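Local coordinates for cyclase (Streptomyces sp. R1128, PDB 3TFZ), which probably cyclises and aromatises nascent polyketide chains in the R1128 biosynthetic pathway, using a helix-grip fold of the Bet v 1-like superfamily, at residues V56-G60 with E61-W65. Residues are numbered along the deposited sequence; the frame is centred on the assembly and turned at random.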
loop_
_atom_site.group_PDB
_atom_site.type_symbol
_atom_site.label_atom_id
_atom_site.label_comp_id
_atom_site.label_asym_id
_atom_site.label_seq_id
_atom_site.Cartn_x
_atom_site.Cartn_y
_atom_site.Cartn_z
ATOM N N VAL A 56 3.172 -17.628 -15.630
ATOM C CA VAL A 56 3.519 -16.231 -15.312
ATOM C C VAL A 56 5.032 -16.045 -15.532
ATOM O O VAL A 56 5.821 -16.726 -14.881
ATOM C CB VAL A 56 3.156 -15.826 -13.873
ATOM C CG1 VAL A 56 3.481 -14.329 -13.586
ATOM C CG2 VAL A 56 1.630 -16.179 -13.526
ATOM N N ASP A 57 5.449 -15.135 -16.435
ATOM C CA ASP A 57 6.879 -14.808 -16.395
ATOM C C ASP A 57 7.350 -13.990 -15.186
ATOM O O ASP A 57 6.842 -12.917 -14.901
ATOM C CB ASP A 57 7.456 -14.312 -17.738
ATOM C CG ASP A 57 6.494 -13.514 -18.481
ATOM O OD1 ASP A 57 6.131 -12.461 -17.915
ATOM O OD2 ASP A 57 6.084 -13.954 -19.589
ATOM N N VAL A 58 8.292 -14.566 -14.446
ATOM C CA VAL A 58 8.998 -13.815 -13.367
ATOM C C VAL A 58 10.482 -13.659 -13.681
ATOM O O VAL A 58 11.178 -14.626 -13.943
ATOM C CB VAL A 58 8.709 -14.321 -11.894
ATOM C CG1 VAL A 58 7.444 -15.121 -11.849
ATOM C CG2 VAL A 58 9.887 -15.068 -11.331
ATOM N N ALA A 59 10.946 -12.419 -13.704
ATOM C CA ALA A 59 12.365 -12.113 -14.055
ATOM C C ALA A 59 12.703 -12.724 -15.395
ATOM O O ALA A 59 11.977 -12.583 -16.351
ATOM C CB ALA A 59 13.335 -12.589 -12.966
ATOM N N GLY A 60 13.805 -13.421 -15.503
ATOM C CA GLY A 60 14.015 -14.175 -16.764
ATOM C C GLY A 60 12.717 -14.805 -17.374
ATOM O O GLY A 60 12.440 -14.647 -18.554
ATOM N N GLU A 61 11.941 -15.542 -16.588
ATOM C CA GLU A 61 11.133 -16.534 -17.228
ATOM C C GLU A 61 9.856 -17.095 -16.576
ATOM O O GLU A 61 9.238 -16.537 -15.663
ATOM C CB GLU A 61 12.013 -17.690 -17.640
ATOM C CG GLU A 61 12.355 -18.616 -16.488
ATOM C CD GLU A 61 13.102 -17.925 -15.414
ATOM O OE1 GLU A 61 12.411 -17.437 -14.517
ATOM O OE2 GLU A 61 14.354 -17.849 -15.461
ATOM N N ILE A 62 9.494 -18.226 -17.149
ATOM C CA ILE A 62 8.186 -18.743 -17.066
ATOM C C ILE A 62 8.075 -19.619 -15.827
ATOM O O ILE A 62 8.699 -20.668 -15.711
ATOM C CB ILE A 62 7.834 -19.466 -18.345
ATOM C CG1 ILE A 62 6.398 -19.960 -18.310
ATOM C CG2 ILE A 62 8.801 -20.634 -18.562
ATOM C CD1 ILE A 62 5.481 -18.921 -18.181
ATOM N N ASN A 63 7.310 -19.111 -14.874
ATOM C CA ASN A 63 6.965 -19.877 -13.718
ATOM C C ASN A 63 5.542 -20.412 -13.795
ATOM O O ASN A 63 4.644 -19.815 -14.403
ATOM C CB ASN A 63 7.222 -19.067 -12.431
ATOM C CG ASN A 63 8.713 -19.135 -11.979
ATOM O OD1 ASN A 63 8.977 -19.564 -10.891
ATOM N ND2 ASN A 63 9.652 -18.743 -12.824
ATOM N N THR A 64 5.381 -21.593 -13.216
ATOM C CA THR A 64 4.130 -22.242 -13.170
ATOM C C THR A 64 3.735 -22.409 -11.686
ATOM O O THR A 64 4.550 -22.773 -10.880
ATOM C CB THR A 64 4.142 -23.526 -14.024
ATOM O OG1 THR A 64 2.806 -23.860 -14.299
ATOM C CG2 THR A 64 4.713 -24.680 -13.293
ATOM N N TRP A 65 2.492 -22.083 -11.337
ATOM C CA TRP A 65 1.969 -22.433 -10.041
ATOM C C TRP A 65 0.469 -22.643 -10.097
ATOM O O TRP A 65 -0.217 -22.331 -11.089
ATOM C CB TRP A 65 2.363 -21.399 -8.928
ATOM C CG TRP A 65 1.873 -20.036 -9.149
ATOM C CD1 TRP A 65 0.568 -19.592 -9.028
ATOM C CD2 TRP A 65 2.648 -18.899 -9.616
ATOM N NE1 TRP A 65 0.487 -18.245 -9.383
ATOM C CE2 TRP A 65 1.729 -17.793 -9.750
ATOM C CE3 TRP A 65 4.016 -18.704 -9.929
ATOM C CZ2 TRP A 65 2.148 -16.502 -10.090
ATOM C CZ3 TRP A 65 4.427 -17.418 -10.331
ATOM C CH2 TRP A 65 3.501 -16.331 -10.397
#
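Trp-65 reaches back along a tight beta hairpin to pack its indole against Val-56 and Val-58. The hairpin joins strands 49-58 and 61-72, neighbours in the antiparallel sheet of the helix-grip fold, with Ala-59 and Gly-60 as its two-residue turn. Val-56, Val-58, Glu-61, Asn-63 and the Trp-65 ring lie on one face. CG of Trp-65 sits between the backbone N and the carbonyl carbon (chi1 61°); together with chi2 73° this turns the six-membered ring to the turn side, against the valines. Val-56 sends CG2 obliquely to this ring, 3.5 Å from Trp-65 CZ2. Val-56 CB lies 3.5 Å from Trp-65 CH2. Val-58 CG1 comes instead to the ring edge, near its plane, 4.1 Å from Trp-65 CZ3. Trp-65 NE1 is hydrogen-bonded to a bound 3-cyclohexyl-1-propylsulfonic acid, which probably comes from the crystallisation liquor and may mark a pocket. Replacing the indole by an alanine side chain is likely to leave the Val-56 methyls and Val-58 CG1 without their apolar partner, and the sulfonic acid without its N-H donor. Asn-63 crosses Val-58 at about a right angle, its ND2 4.0 Å from Val-58 CG2. The Asn-63 side chain also touches Ala-86, in a loop. On the other face, Ile-62 lays CD1 over the Val-56 backbone, 3.7 Å from Val-56 N. Paired backbone bonds join Val-56 with Asn-63 and Val-58 with Glu-61. In the first pair, Val-56 N bonds to Asn-63 O at 2.9 Å and Asn-63 N to Val-56 O at 2.8 Å.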